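Local coordinates for protein O-phospho-L-seryl-tRNA:Cys-tRNA synthase (Methanocaldococcus jannaschii DSM 2661, PDB 5X6B) that probably converts O-phosphoserine attached to tRNA(Cys) into cysteine, using pyridoxal phosphate carried on a lysine as cofactor, at residues I334-L339 / I349-P354. Numbering follows the deposited sequence.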
ATOM      1  N   ILE B 334      21.301  14.570  31.420  1.00 66.45           N
ATOM      2  CA  ILE B 334      20.400  15.617  31.895  1.00 73.34           C
ATOM      3  C   ILE B 334      19.350  15.061  32.843  1.00 57.47           C
ATOM      4  O   ILE B 334      18.474  15.792  33.302  1.00 67.98           O
ATOM      5  CB  ILE B 334      19.684  16.345  30.733  1.00 68.39           C
ATOM      6  CG1 ILE B 334      18.833  15.368  29.922  1.00 71.52           C
ATOM      7  CG2 ILE B 334      20.693  17.044  29.847  1.00 53.02           C
ATOM      8  CD1 ILE B 334      17.973  16.027  28.870  1.00 65.70           C
ATOM      9  N   GLY B 335      19.434  13.766  33.128  1.00 60.68           N
ATOM     10  CA  GLY B 335      18.571  13.163  34.128  1.00 73.95           C
ATOM     11  C   GLY B 335      17.494  12.221  33.617  1.00 75.86           C
ATOM     12  O   GLY B 335      16.495  11.991  34.297  1.00 82.06           O
ATOM     13  N   PHE B 336      17.683  11.677  32.419  1.00 69.36           N
ATOM     14  CA  PHE B 336      16.770  10.665  31.908  1.00 64.37           C
ATOM     15  C   PHE B 336      17.322   9.290  32.251  1.00 69.34           C
ATOM     16  O   PHE B 336      18.471   8.991  31.946  1.00 69.22           O
ATOM     17  CB  PHE B 336      16.568  10.790  30.391  1.00 49.64           C
ATOM     18  CG  PHE B 336      15.706  11.955  29.972  1.00 57.94           C
ATOM     19  CD1 PHE B 336      15.352  12.948  30.874  1.00 65.37           C
ATOM     20  CD2 PHE B 336      15.224  12.039  28.673  1.00 62.16           C
ATOM     21  CE1 PHE B 336      14.557  14.013  30.484  1.00 60.23           C
ATOM     22  CE2 PHE B 336      14.423  13.098  28.277  1.00 55.34           C
ATOM     23  CZ  PHE B 336      14.091  14.086  29.184  1.00 67.34           C
ATOM     24  N   LYS B 337      16.514   8.454  32.895  1.00 65.41           N
ATOM     25  CA  LYS B 337      16.955   7.106  33.221  1.00 55.26           C
ATOM     26  C   LYS B 337      16.366   6.104  32.241  1.00 64.43           C
ATOM     27  O   LYS B 337      15.146   5.947  32.163  1.00 56.72           O
ATOM     28  CB  LYS B 337      16.567   6.734  34.652  1.00 67.60           C
ATOM     29  CG  LYS B 337      16.968   5.314  35.055  1.00 63.20           C
ATOM     30  CD  LYS B 337      16.603   5.025  36.509  1.00 79.52           C
ATOM     31  CE  LYS B 337      17.055   3.635  36.940  1.00 84.43           C
ATOM     32  NZ  LYS B 337      18.528   3.455  36.792  1.00 88.99           N
ATOM     33  N   GLN B 338      17.230   5.437  31.482  1.00 52.60           N
ATOM     34  CA  GLN B 338      16.766   4.400  30.575  1.00 56.08           C
ATOM     35  C   GLN B 338      16.157   3.255  31.371  1.00 61.93           C
ATOM     36  O   GLN B 338      16.778   2.728  32.292  1.00 70.99           O
ATOM     37  CB  GLN B 338      17.898   3.868  29.698  1.00 55.72           C
ATOM     38  CG  GLN B 338      17.438   2.742  28.784  1.00 54.15           C
ATOM     39  CD  GLN B 338      18.532   1.749  28.461  1.00 62.06           C
ATOM     40  OE1 GLN B 338      19.693   2.115  28.278  1.00 66.92           O
ATOM     41  NE2 GLN B 338      18.169   0.472  28.407  1.00 65.60           N
ATOM     42  N   LEU B 339      14.935   2.879  31.018  1.00 62.96           N
ATOM     43  CA  LEU B 339      14.313   1.714  31.621  1.00 53.29           C
ATOM     44  C   LEU B 339      14.592   0.509  30.745  1.00 56.82           C
ATOM     45  O   LEU B 339      15.049   0.651  29.612  1.00 56.70           O
ATOM     46  CB  LEU B 339      12.810   1.926  31.801  1.00 60.21           C
ATOM     47  CG  LEU B 339      12.465   3.031  32.801  1.00 64.86           C
ATOM     48  CD1 LEU B 339      10.961   3.198  32.944  1.00 61.92           C
ATOM     49  CD2 LEU B 339      13.123   2.744  34.145  1.00 58.69           C
ATOM     50  N   ILE B 349      13.158   3.176  23.098  1.00 51.60           N
ATOM     51  CA  ILE B 349      13.668   3.597  24.394  1.00 45.42           C
ATOM     52  C   ILE B 349      12.563   4.108  25.307  1.00 58.55           C
ATOM     53  O   ILE B 349      11.740   4.929  24.901  1.00 56.13           O
ATOM     54  CB  ILE B 349      14.724   4.711  24.250  1.00 61.97           C
ATOM     55  CG1 ILE B 349      15.784   4.332  23.218  1.00 53.34           C
ATOM     56  CG2 ILE B 349      15.372   5.009  25.589  1.00 58.77           C
ATOM     57  CD1 ILE B 349      16.739   5.470  22.906  1.00 50.83           C
ATOM     58  N   LYS B 350      12.553   3.626  26.546  1.00 63.85           N
ATOM     59  CA  LYS B 350      11.667   4.186  27.559  1.00 62.73           C
ATOM     60  C   LYS B 350      12.471   4.829  28.688  1.00 64.68           C
ATOM     61  O   LYS B 350      13.188   4.149  29.425  1.00 57.24           O
ATOM     62  CB  LYS B 350      10.735   3.116  28.119  1.00 65.76           C
ATOM     63  CG  LYS B 350       9.694   3.664  29.084  1.00 68.69           C
ATOM     64  CD  LYS B 350       8.736   2.576  29.535  1.00 77.90           C
ATOM     65  CE  LYS B 350       7.649   3.123  30.437  1.00 67.13           C
ATOM     66  NZ  LYS B 350       6.705   2.054  30.862  1.00 79.95           N
ATOM     67  N   PHE B 351      12.353   6.147  28.807  1.00 59.79           N
ATOM     68  CA  PHE B 351      13.040   6.894  29.850  1.00 56.40           C
ATOM     69  C   PHE B 351      12.122   7.185  31.024  1.00 63.68           C
ATOM     70  O   PHE B 351      10.964   7.557  30.838  1.00 70.00           O
ATOM     71  CB  PHE B 351      13.577   8.231  29.321  1.00 64.75           C
ATOM     72  CG  PHE B 351      14.751   8.108  28.390  1.00 69.29           C
ATOM     73  CD1 PHE B 351      15.958   7.594  28.833  1.00 64.74           C
ATOM     74  CD2 PHE B 351      14.658   8.553  27.079  1.00 67.69           C
ATOM     75  CE1 PHE B 351      17.042   7.496  27.978  1.00 68.16           C
ATOM     76  CE2 PHE B 351      15.736   8.459  26.221  1.00 63.14           C
ATOM     77  CZ  PHE B 351      16.931   7.929  26.672  1.00 63.72           C
ATOM     78  N   GLU B 352      12.643   7.032  32.233  1.00 68.60           N
ATOM     79  CA  GLU B 352      12.012   7.647  33.386  1.00 65.56           C
ATOM     80  C   GLU B 352      12.537   9.071  33.451  1.00 70.45           C
ATOM     81  O   GLU B 352      13.751   9.288  33.490  1.00 72.36           O
ATOM     82  CB  GLU B 352      12.320   6.885  34.672  1.00 73.83           C
ATOM     83  CG  GLU B 352      11.633   7.462  35.898  1.00 82.15           C
ATOM     84  CD  GLU B 352      12.035   6.756  37.173  1.00 80.36           C
ATOM     85  OE1 GLU B 352      12.941   5.896  37.115  1.00 77.81           O
ATOM     86  OE2 GLU B 352      11.442   7.057  38.228  1.00 92.42           O
ATOM     87  N   THR B 353      11.632  10.043  33.440  1.00 72.23           N
ATOM     88  CA  THR B 353      12.034  11.438  33.314  1.00 66.31           C
ATOM     89  C   THR B 353      11.502  12.319  34.439  1.00 63.51           C
ATOM     90  O   THR B 353      10.599  13.123  34.224  1.00 72.43           O
ATOM     91  CB  THR B 353      11.572  12.019  31.962  1.00 74.30           C
ATOM     92  OG1 THR B 353      10.145  11.931  31.859  1.00 70.56           O
ATOM     93  CG2 THR B 353      12.201  11.253  30.805  1.00 55.27           C
ATOM     94  N   PRO B 354      12.078  12.185  35.643  1.00 76.84           N
ATOM     95  CA  PRO B 354      11.631  12.957  36.808  1.00 71.81           C
ATOM     96  C   PRO B 354      11.735  14.464  36.593  1.00 71.98           C
ATOM     97  O   PRO B 354      10.871  15.209  37.057  1.00 72.16           O
ATOM     98  CB  PRO B 354      12.588  12.505  37.918  1.00 76.06           C
ATOM     99  CG  PRO B 354      13.115  11.193  37.464  1.00 68.43           C
ATOM    100  CD  PRO B 354      13.207  11.298  35.976  1.00 77.54           C
TER
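The methyl CG2 of T353 sits over the middle of the F336 ring, 3.5 Å from the centroid and 6° off the normal, a CH-pi contact that reaches all six ring carbons almost evenly. With OG1 set between the backbone N and carbonyl carbon (chi1 59°), T353 gives its methyl to the ring while the hydroxyl bonds to T387 O. I334 CD1 lies off-centre against the opposite face of F336. The F336 and F351 side chains cross at roughly a right angle, yet their ring planes are inclined at 50°, an oblique pair with centroids 5.5 Å apart. F336 CB stands over one face of F351, 3.6 Å from its CD1, and the edge of F351 meets the backbone at K337 C and Q338 N. Strands 337-338 and 349-352 form an antiparallel hairpin, extended by strand 389-392 into a three-stranded sheet; helix 317-331 covers the face bearing Q338 and F351, and I409 of helix 399-415 touches F336. K337 and E352 make the hydrogen-bonded pair, K337 N to E352 O (2.9 Å) and E352 N to K337 O (2.7 Å). On the other face their side chains run side by side, pointing the same way, but K337 NZ remains 6.1 Å from E352 OE1, which bonds to Y170 OH instead. Farther along, L339 N hydrogen-bonds K350 O at 2.7 Å, and L339 CD1 rests obliquely against the aliphatic stem of K350, whose NZ forms a salt bridge with E205.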